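Local coordinates for protein truncated hemoglobin from geobacillus stearothermophilus (Geobacillus stearothermophilus, PDB 2BKM) that binds haem in a truncated globin fold and probably carries or stores oxygen, which it binds at the iron, at residues A[72-83]-A[119-127]. Numbering follows the deposited sequence.
Sequences RARHLRFEITPK and HMVNTPDHL. With HEM (protoporphyrin IX containing Fe), chain D.
The proximal side of the globin haem pocket is where His75 and Met120 meet, one from the short proximal helix 71-75 and the other from the end of helix 104-120. His75 NE2 binds the haem iron at 2.0 Å, and Met120 leans over one face of its imidazole, SD lying 3.8 Å from the ring centroid in a sulfur-aromatic contact, with CG above the same face. Bends at chi2 (-55°) and chi3 (100°) fold the methionine chain back, bringing CE against the backbone of Arg72 while CG lies over the proximal face of the porphyrin at the meso carbon CHC (3.9 Å). Together with the bond from His75 ND1 to Leu71 O, this cover should help fix the rotation of the ring. Ile80 packs beside Met120, its CD1 4.0 Å from Met120 CB and its CG2 against a haem vinyl group.

Beyond the metal site, polar groups tie the chain around the proximal histidine to the tail that leaves helix 104-120. The extended Arg72 closes the C-terminal end of helix 104-120: its NH2 donates to both His119 O and Val121 O, each at 2.8 Å and each near the guanidinium plane. The side-chain amide of Asn122 is used at both ends against residues 78-80. Its ND2 gives a bond to Phe78 O (2.9 Å) and another to a water that also bridges Arg72 O and Met120 O, whereas OD1 receives Ile80 N and Thr123 OG1 from opposite faces of the amide plane. Asn122 N returns a straight bond (170°) to Ile80 O. Farther along, where Thr81 N-caps helix 82-98 through Arg84 N, Asp125 joins the same helix start: its OD2 accepts Lys83 N at 2.9 Å through the syn lone pair.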
ATOM      1  N   ARG A  72      -1.728  -7.976  -9.200  1.00 11.12           N
ATOM      2  CA  ARG A  72      -1.578  -9.367  -8.804  1.00 12.53           C
ATOM      3  C   ARG A  72      -0.463 -10.016  -9.617  1.00 12.33           C
ATOM      4  O   ARG A  72       0.385 -10.737  -9.062  1.00 12.58           O
ATOM      5  CB  ARG A  72      -2.854 -10.164  -8.953  1.00 13.22           C
ATOM      6  CG  ARG A  72      -2.627 -11.593  -8.431  1.00 16.91           C
ATOM      7  CD  ARG A  72      -3.845 -12.403  -8.444  1.00 17.06           C
ATOM      8  NE  ARG A  72      -3.430 -13.810  -8.400  1.00 19.61           N
ATOM      9  CZ  ARG A  72      -3.102 -14.492  -7.301  1.00 18.86           C
ATOM     10  NH1 ARG A  72      -2.724 -15.774  -7.417  1.00 18.83           N
ATOM     11  NH2 ARG A  72      -3.173 -13.938  -6.084  1.00 16.21           N
ATOM     12  N   ALA A  73      -0.459  -9.763 -10.924  1.00 12.27           N
ATOM     13  CA  ALA A  73       0.569 -10.343 -11.777  1.00 11.71           C
ATOM     14  C   ALA A  73       1.953  -9.903 -11.375  1.00 11.72           C
ATOM     15  O   ALA A  73       2.880 -10.702 -11.370  1.00 13.19           O
ATOM     16  CB  ALA A  73       0.305  -9.980 -13.222  1.00 12.01           C
ATOM     17  N   ARG A  74       2.122  -8.624 -11.050  1.00 11.48           N
ATOM     18  CA  ARG A  74       3.417  -8.137 -10.667  1.00 11.84           C
ATOM     19  C   ARG A  74       3.881  -8.777  -9.375  1.00 12.58           C
ATOM     20  O   ARG A  74       5.079  -8.845  -9.131  1.00 15.50           O
ATOM     21  CB  ARG A  74       3.360  -6.620 -10.511  1.00 13.03           C
ATOM     22  CG  ARG A  74       3.066  -5.883 -11.808  1.00 14.82           C
ATOM     23  CD  ARG A  74       3.279  -4.383 -11.619  1.00 16.53           C
ATOM     24  NE  ARG A  74       2.812  -3.592 -12.770  1.00 19.60           N
ATOM     25  CZ  ARG A  74       3.602  -3.117 -13.733  1.00 20.93           C
ATOM     26  NH1 ARG A  74       4.917  -3.334 -13.704  1.00 21.89           N
ATOM     27  NH2 ARG A  74       3.063  -2.391 -14.704  1.00 22.07           N
ATOM     28  N   HIS A  75       2.925  -9.156  -8.533  1.00 11.06           N
ATOM     29  CA  HIS A  75       3.258  -9.730  -7.244  1.00 11.35           C
ATOM     30  C   HIS A  75       3.497 -11.215  -7.286  1.00 11.79           C
ATOM     31  O   HIS A  75       3.967 -11.768  -6.299  1.00 10.35           O
ATOM     32  CB  HIS A  75       2.203  -9.363  -6.207  1.00 11.33           C
ATOM     33  CG  HIS A  75       2.322  -7.945  -5.722  1.00 11.78           C
ATOM     34  ND1 HIS A  75       1.837  -6.885  -6.452  1.00 10.77           N
ATOM     35  CD2 HIS A  75       2.839  -7.423  -4.587  1.00 11.27           C
ATOM     36  CE1 HIS A  75       2.052  -5.759  -5.785  1.00  9.34           C
ATOM     37  NE2 HIS A  75       2.686  -6.054  -4.671  1.00  7.62           N
ATOM     38  N   LEU A  76       3.204 -11.838  -8.436  1.00 11.62           N
ATOM     39  CA  LEU A  76       3.524 -13.262  -8.585  1.00 10.43           C
ATOM     40  C   LEU A  76       5.024 -13.524  -8.529  1.00 11.72           C
ATOM     41  O   LEU A  76       5.448 -14.654  -8.316  1.00 10.48           O
ATOM     42  CB  LEU A  76       2.965 -13.795  -9.905  1.00 11.16           C
ATOM     43  CG  LEU A  76       1.447 -13.815  -9.914  1.00 12.00           C
ATOM     44  CD1 LEU A  76       0.924 -14.113 -11.375  1.00 15.14           C
ATOM     45  CD2 LEU A  76       0.828 -14.712  -8.895  1.00 12.14           C
ATOM     46  N   ARG A  77       5.811 -12.465  -8.712  1.00 12.31           N
ATOM     47  CA  ARG A  77       7.247 -12.523  -8.617  1.00 13.41           C
ATOM     48  C   ARG A  77       7.751 -12.790  -7.183  1.00 11.87           C
ATOM     49  O   ARG A  77       8.938 -13.001  -6.942  1.00 12.95           O
ATOM     50  CB  ARG A  77       7.779 -11.159  -9.038  1.00 15.80           C
ATOM     51  CG  ARG A  77       9.246 -11.196  -9.365  1.00 20.62           C
ATOM     52  CD  ARG A  77       9.642  -9.917 -10.105  1.00 26.15           C
ATOM     53  NE  ARG A  77       8.772  -9.669 -11.258  1.00 29.44           N
ATOM     54  CZ  ARG A  77       8.908  -8.649 -12.101  1.00 31.12           C
ATOM     55  NH1 ARG A  77       9.873  -7.754 -11.925  1.00 30.60           N
ATOM     56  NH2 ARG A  77       8.058  -8.524 -13.116  1.00 32.26           N
ATOM     57  N   PHE A  78       6.838 -12.733  -6.205  1.00  9.73           N
ATOM     58  CA  PHE A  78       7.218 -12.855  -4.806  1.00  8.94           C
ATOM     59  C   PHE A  78       6.296 -13.846  -4.127  1.00  8.26           C
ATOM     60  O   PHE A  78       5.151 -14.060  -4.541  1.00  9.54           O
ATOM     61  CB  PHE A  78       7.083 -11.510  -4.048  1.00 10.88           C
ATOM     62  CG  PHE A  78       7.674 -10.374  -4.781  1.00 10.78           C
ATOM     63  CD1 PHE A  78       6.863  -9.453  -5.454  1.00 12.40           C
ATOM     64  CD2 PHE A  78       9.064 -10.243  -4.848  1.00 13.30           C
ATOM     65  CE1 PHE A  78       7.443  -8.404  -6.161  1.00 14.48           C
ATOM     66  CE2 PHE A  78       9.635  -9.190  -5.552  1.00 14.69           C
ATOM     67  CZ  PHE A  78       8.823  -8.294  -6.192  1.00 14.17           C
ATOM     68  N   GLU A  79       6.792 -14.437  -3.061  1.00  9.00           N
ATOM     69  CA  GLU A  79       5.948 -15.307  -2.248  1.00  9.17           C
ATOM     70  C   GLU A  79       5.171 -14.440  -1.260  1.00  9.86           C
ATOM     71  O   GLU A  79       5.751 -13.897  -0.292  1.00 11.23           O
ATOM     72  CB  GLU A  79       6.812 -16.295  -1.465  1.00  9.85           C
ATOM     73  CG  GLU A  79       6.011 -17.164  -0.521  1.00 13.30           C
ATOM     74  CD  GLU A  79       6.844 -18.212   0.168  1.00 17.04           C
ATOM     75  OE1 GLU A  79       7.003 -19.297  -0.428  1.00 19.21           O
ATOM     76  OE2 GLU A  79       7.315 -17.922   1.283  1.00 19.55           O
ATOM     77  N   ILE A  80       3.891 -14.288  -1.521  1.00  8.34           N
ATOM     78  CA  ILE A  80       3.014 -13.493  -0.650  1.00  7.84           C
ATOM     79  C   ILE A  80       2.084 -14.463   0.050  1.00  7.73           C
ATOM     80  O   ILE A  80       1.074 -14.913  -0.459  1.00  7.97           O
ATOM     81  CB  ILE A  80       2.255 -12.471  -1.445  1.00  7.23           C
ATOM     82  CG1 ILE A  80       3.252 -11.592  -2.225  1.00 10.28           C
ATOM     83  CG2 ILE A  80       1.406 -11.596  -0.486  1.00  8.76           C
ATOM     84  CD1 ILE A  80       2.635 -10.450  -2.944  1.00 13.29           C
ATOM     85  N   THR A  81       2.475 -14.805   1.250  1.00  8.19           N
ATOM     86  CA  THR A  81       1.658 -15.629   2.119  1.00  6.56           C
ATOM     87  C   THR A  81       0.663 -14.733   2.880  1.00  6.79           C
ATOM     88  O   THR A  81       0.843 -13.524   2.913  1.00  6.78           O
ATOM     89  CB  THR A  81       2.539 -16.264   3.158  1.00  7.76           C
ATOM     90  OG1 THR A  81       3.261 -15.218   3.796  1.00  9.43           O
ATOM     91  CG2 THR A  81       3.534 -17.292   2.473  1.00  9.23           C
ATOM     92  N   PRO A  82      -0.379 -15.333   3.462  1.00  7.31           N
ATOM     93  CA  PRO A  82      -1.237 -14.539   4.340  1.00  7.66           C
ATOM     94  C   PRO A  82      -0.424 -13.823   5.431  1.00  7.60           C
ATOM     95  O   PRO A  82      -0.685 -12.640   5.697  1.00  7.66           O
ATOM     96  CB  PRO A  82      -2.171 -15.571   4.919  1.00  8.64           C
ATOM     97  CG  PRO A  82      -2.278 -16.578   3.755  1.00  9.99           C
ATOM     98  CD  PRO A  82      -0.888 -16.700   3.291  1.00  8.03           C
ATOM     99  N   LYS A  83       0.586 -14.470   6.008  1.00  7.41           N
ATOM    100  CA  LYS A  83       1.387 -13.816   7.025  1.00  8.23           C
ATOM    101  C   LYS A  83       2.027 -12.568   6.468  1.00  7.75           C
ATOM    102  O   LYS A  83       2.098 -11.543   7.152  1.00  8.44           O
ATOM    103  CB  LYS A  83       2.423 -14.785   7.605  1.00  9.38           C
ATOM    104  CG  LYS A  83       3.262 -14.198   8.723  1.00 12.92           C
ATOM    105  CD  LYS A  83       4.235 -15.229   9.295  1.00 15.42           C
ATOM    106  CE  LYS A  83       5.138 -14.539  10.281  1.00 20.79           C
ATOM    107  NZ  LYS A  83       4.364 -14.265  11.515  1.00 27.70           N
ATOM    108  N   HIS A 119      -6.045 -10.058  -2.473  1.00  8.62           N
ATOM    109  CA  HIS A 119      -5.891 -10.454  -3.880  1.00 10.13           C
ATOM    110  C   HIS A 119      -4.428 -10.741  -4.208  1.00  9.92           C
ATOM    111  O   HIS A 119      -4.145 -11.495  -5.173  1.00 11.60           O
ATOM    112  CB  HIS A 119      -6.376  -9.346  -4.827  1.00 11.56           C
ATOM    113  CG  HIS A 119      -7.846  -9.103  -4.819  1.00 17.57           C
ATOM    114  ND1 HIS A 119      -8.380  -7.878  -5.176  1.00 22.25           N
ATOM    115  CD2 HIS A 119      -8.897  -9.913  -4.549  1.00 21.71           C
ATOM    116  CE1 HIS A 119      -9.701  -7.938  -5.095  1.00 21.44           C
ATOM    117  NE2 HIS A 119     -10.038  -9.162  -4.719  1.00 20.70           N
ATOM    118  N   MET A 120      -3.488 -10.122  -3.491  1.00  8.80           N
ATOM    119  CA  MET A 120      -2.072 -10.325  -3.813  1.00  8.47           C
ATOM    120  C   MET A 120      -1.593 -11.672  -3.280  1.00  8.68           C
ATOM    121  O   MET A 120      -0.617 -12.221  -3.795  1.00  8.68           O
ATOM    122  CB  MET A 120      -1.187  -9.208  -3.226  1.00  8.73           C
ATOM    123  CG  MET A 120      -1.456  -7.803  -3.729  1.00  8.66           C
ATOM    124  SD  MET A 120      -1.378  -7.708  -5.512  1.00  9.73           S
ATOM    125  CE  MET A 120      -3.088  -7.762  -5.916  1.00 11.98           C
ATOM    126  N   VAL A 121      -2.213 -12.162  -2.212  1.00  7.22           N
ATOM    127  CA  VAL A 121      -1.749 -13.406  -1.585  1.00  7.54           C
ATOM    128  C   VAL A 121      -1.700 -14.509  -2.625  1.00  6.48           C
ATOM    129  O   VAL A 121      -2.619 -14.663  -3.391  1.00  8.71           O
ATOM    130  CB  VAL A 121      -2.699 -13.799  -0.438  1.00  7.25           C
ATOM    131  CG1 VAL A 121      -2.465 -15.241   0.067  1.00  8.70           C
ATOM    132  CG2 VAL A 121      -2.494 -12.831   0.688  1.00  7.64           C
ATOM    133  N   ASN A 122      -0.606 -15.272  -2.636  1.00  5.14           N
ATOM    134  CA  ASN A 122      -0.412 -16.210  -3.741  1.00  6.81           C
ATOM    135  C   ASN A 122       0.243 -17.479  -3.295  1.00  8.91           C
ATOM    136  O   ASN A 122       0.569 -18.291  -4.144  1.00 10.08           O
ATOM    137  CB  ASN A 122       0.363 -15.515  -4.864  1.00  7.64           C
ATOM    138  CG  ASN A 122       1.750 -15.052  -4.411  1.00  6.21           C
ATOM    139  OD1 ASN A 122       2.343 -15.643  -3.504  1.00  7.25           O
ATOM    140  ND2 ASN A 122       2.304 -14.015  -5.036  1.00  6.59           N
ATOM    141  N   THR A 123       0.382 -17.682  -2.006  1.00  9.00           N
ATOM    142  CA  THR A 123       1.047 -18.874  -1.527  1.00  8.84           C
ATOM    143  C   THR A 123       0.461 -19.195  -0.162  1.00 10.48           C
ATOM    144  O   THR A 123       0.246 -18.288   0.645  1.00  9.52           O
ATOM    145  CB  THR A 123       2.524 -18.565  -1.317  1.00  8.86           C
ATOM    146  OG1 THR A 123       3.131 -18.061  -2.524  1.00 10.27           O
ATOM    147  CG2 THR A 123       3.296 -19.830  -0.880  1.00  8.97           C
ATOM    148  N   PRO A 124       0.247 -20.480   0.142  1.00 10.78           N
ATOM    149  CA  PRO A 124      -0.203 -20.847   1.481  1.00 10.72           C
ATOM    150  C   PRO A 124       0.814 -20.483   2.550  1.00 10.10           C
ATOM    151  O   PRO A 124       2.012 -20.451   2.328  1.00 10.68           O
ATOM    152  CB  PRO A 124      -0.376 -22.381   1.410  1.00 12.67           C
ATOM    153  CG  PRO A 124      -0.571 -22.664  -0.100  1.00 11.84           C
ATOM    154  CD  PRO A 124       0.338 -21.660  -0.751  1.00 11.22           C
ATOM    155  N   ASP A 125       0.329 -20.218   3.755  1.00 10.35           N
ATOM    156  CA  ASP A 125       1.247 -19.945   4.860  1.00 11.51           C
ATOM    157  C   ASP A 125       2.166 -21.104   5.178  1.00 12.65           C
ATOM    158  O   ASP A 125       1.785 -22.276   4.990  1.00 13.95           O
ATOM    159  CB  ASP A 125       0.462 -19.615   6.147  1.00 10.66           C
ATOM    160  CG  ASP A 125       0.232 -18.122   6.350  1.00 11.80           C
ATOM    161  OD1 ASP A 125      -0.787 -17.795   7.008  1.00 14.22           O
ATOM    162  OD2 ASP A 125       1.076 -17.330   5.922  1.00 10.67           O
ATOM    163  N   HIS A 126       3.317 -20.764   5.753  1.00 13.63           N
ATOM    164  CA  HIS A 126       4.258 -21.739   6.302  1.00 14.46           C
ATOM    165  C   HIS A 126       3.894 -22.098   7.719  1.00 16.39           C
ATOM    166  O   HIS A 126       3.949 -21.268   8.610  1.00 17.92           O
ATOM    167  CB  HIS A 126       5.640 -21.141   6.269  1.00 14.24           C
ATOM    168  CG  HIS A 126       6.079 -20.852   4.880  1.00 16.65           C
ATOM    169  ND1 HIS A 126       6.505 -19.612   4.454  1.00 18.46           N
ATOM    170  CD2 HIS A 126       6.124 -21.659   3.794  1.00 16.67           C
ATOM    171  CE1 HIS A 126       6.809 -19.673   3.168  1.00 14.82           C
ATOM    172  NE2 HIS A 126       6.579 -20.902   2.743  1.00 21.01           N
ATOM    173  N   LEU A 127       3.493 -23.345   7.907  1.00 18.40           N
ATOM    174  CA  LEU A 127       3.142 -23.842   9.225  1.00 21.41           C
ATOM    175  C   LEU A 127       4.125 -24.953   9.589  1.00 23.52           C
ATOM    176  O   LEU A 127       4.685 -25.598   8.701  1.00 23.28           O
ATOM    177  CB  LEU A 127       1.673 -24.307   9.237  1.00 21.00           C
ATOM    178  CG  LEU A 127       0.611 -23.245   8.861  1.00 22.62           C
ATOM    179  CD1 LEU A 127      -0.809 -23.851   8.794  1.00 23.87           C
ATOM    180  CD2 LEU A 127       0.624 -21.996   9.759  1.00 26.00           C
TER
HETATM  181  CHA HEM D 202       5.669  -3.929  -5.617  1.00 11.22           C
HETATM  182  CHB HEM D 202       5.451  -6.854  -1.800  1.00 10.41           C
HETATM  183  CHC HEM D 202       0.757  -5.737  -1.344  1.00  7.96           C
HETATM  184  CHD HEM D 202       1.333  -2.122  -4.449  1.00  9.12           C
HETATM  185  C1A HEM D 202       5.985  -4.775  -4.592  1.00  9.29           C
HETATM  186  C2A HEM D 202       7.302  -5.347  -4.412  1.00  9.11           C
HETATM  187  C3A HEM D 202       7.238  -6.156  -3.356  1.00 10.69           C
HETATM  188  C4A HEM D 202       5.890  -6.121  -2.851  1.00  9.88           C
HETATM  189  CMA HEM D 202       8.401  -6.975  -2.765  1.00 11.63           C
HETATM  190  CAA HEM D 202       8.537  -5.036  -5.273  1.00 12.84           C
HETATM  191  CBA HEM D 202       9.002  -3.621  -4.983  1.00 16.61           C
HETATM  192  CGA HEM D 202       9.978  -3.081  -6.010  1.00 20.92           C
HETATM  193  O1A HEM D 202      10.446  -3.827  -6.933  1.00 19.66           O
HETATM  194  O2A HEM D 202      10.285  -1.864  -5.945  1.00 19.94           O
HETATM  195  C1B HEM D 202       4.150  -6.832  -1.389  1.00  7.84           C
HETATM  196  C2B HEM D 202       3.589  -7.681  -0.358  1.00  8.48           C
HETATM  197  C3B HEM D 202       2.297  -7.388  -0.264  1.00  8.92           C
HETATM  198  C4B HEM D 202       1.959  -6.339  -1.197  1.00  9.34           C
HETATM  199  CMB HEM D 202       4.362  -8.709   0.496  1.00 10.46           C
HETATM  200  CAB HEM D 202       1.322  -8.037   0.706  1.00  9.59           C
HETATM  201  CBB HEM D 202       0.028  -8.218   0.415  1.00 14.33           C
HETATM  202  C1C HEM D 202       0.518  -4.596  -2.080  1.00  8.60           C
HETATM  203  C2C HEM D 202      -0.669  -3.778  -2.008  1.00  6.73           C
HETATM  204  C3C HEM D 202      -0.468  -2.791  -2.892  1.00  8.67           C
HETATM  205  C4C HEM D 202       0.825  -2.959  -3.507  1.00  8.04           C
HETATM  206  CMC HEM D 202      -1.909  -4.009  -1.094  1.00 11.42           C
HETATM  207  CAC HEM D 202      -1.363  -1.587  -3.223  1.00  9.21           C
HETATM  208  CBC HEM D 202      -2.598  -1.402  -2.779  1.00 13.89           C
HETATM  209  C1D HEM D 202       2.530  -2.309  -5.065  1.00  7.93           C
HETATM  210  C2D HEM D 202       2.983  -1.515  -6.180  1.00 10.08           C
HETATM  211  C3D HEM D 202       4.307  -2.087  -6.540  1.00 10.45           C
HETATM  212  C4D HEM D 202       4.518  -3.195  -5.643  1.00  9.36           C
HETATM  213  CMD HEM D 202       2.264  -0.317  -6.815  1.00 10.70           C
HETATM  214  CAD HEM D 202       5.220  -1.608  -7.652  1.00 11.45           C
HETATM  215  CBD HEM D 202       5.005  -2.483  -8.895  1.00 12.73           C
HETATM  216  CGD HEM D 202       6.044  -2.053  -9.902  1.00 16.48           C
HETATM  217  O1D HEM D 202       7.241  -2.483  -9.807  1.00 18.36           O
HETATM  218  O2D HEM D 202       5.664  -1.211 -10.761  1.00 17.80           O
HETATM  219  NA  HEM D 202       5.151  -5.280  -3.618  1.00  9.44           N
HETATM  220  NB  HEM D 202       3.121  -6.045  -1.866  1.00  7.34           N
HETATM  221  NC  HEM D 202       1.411  -4.061  -2.976  1.00  8.67           N
HETATM  222  ND  HEM D 202       3.467  -3.283  -4.776  1.00  8.68           N
HETATM  223 FE   HEM D 202       3.279  -4.677  -3.325  1.00  9.08          FE
HETATM  224  O   HOH W   1       0.449 -12.304  -6.403  1.00 11.57           O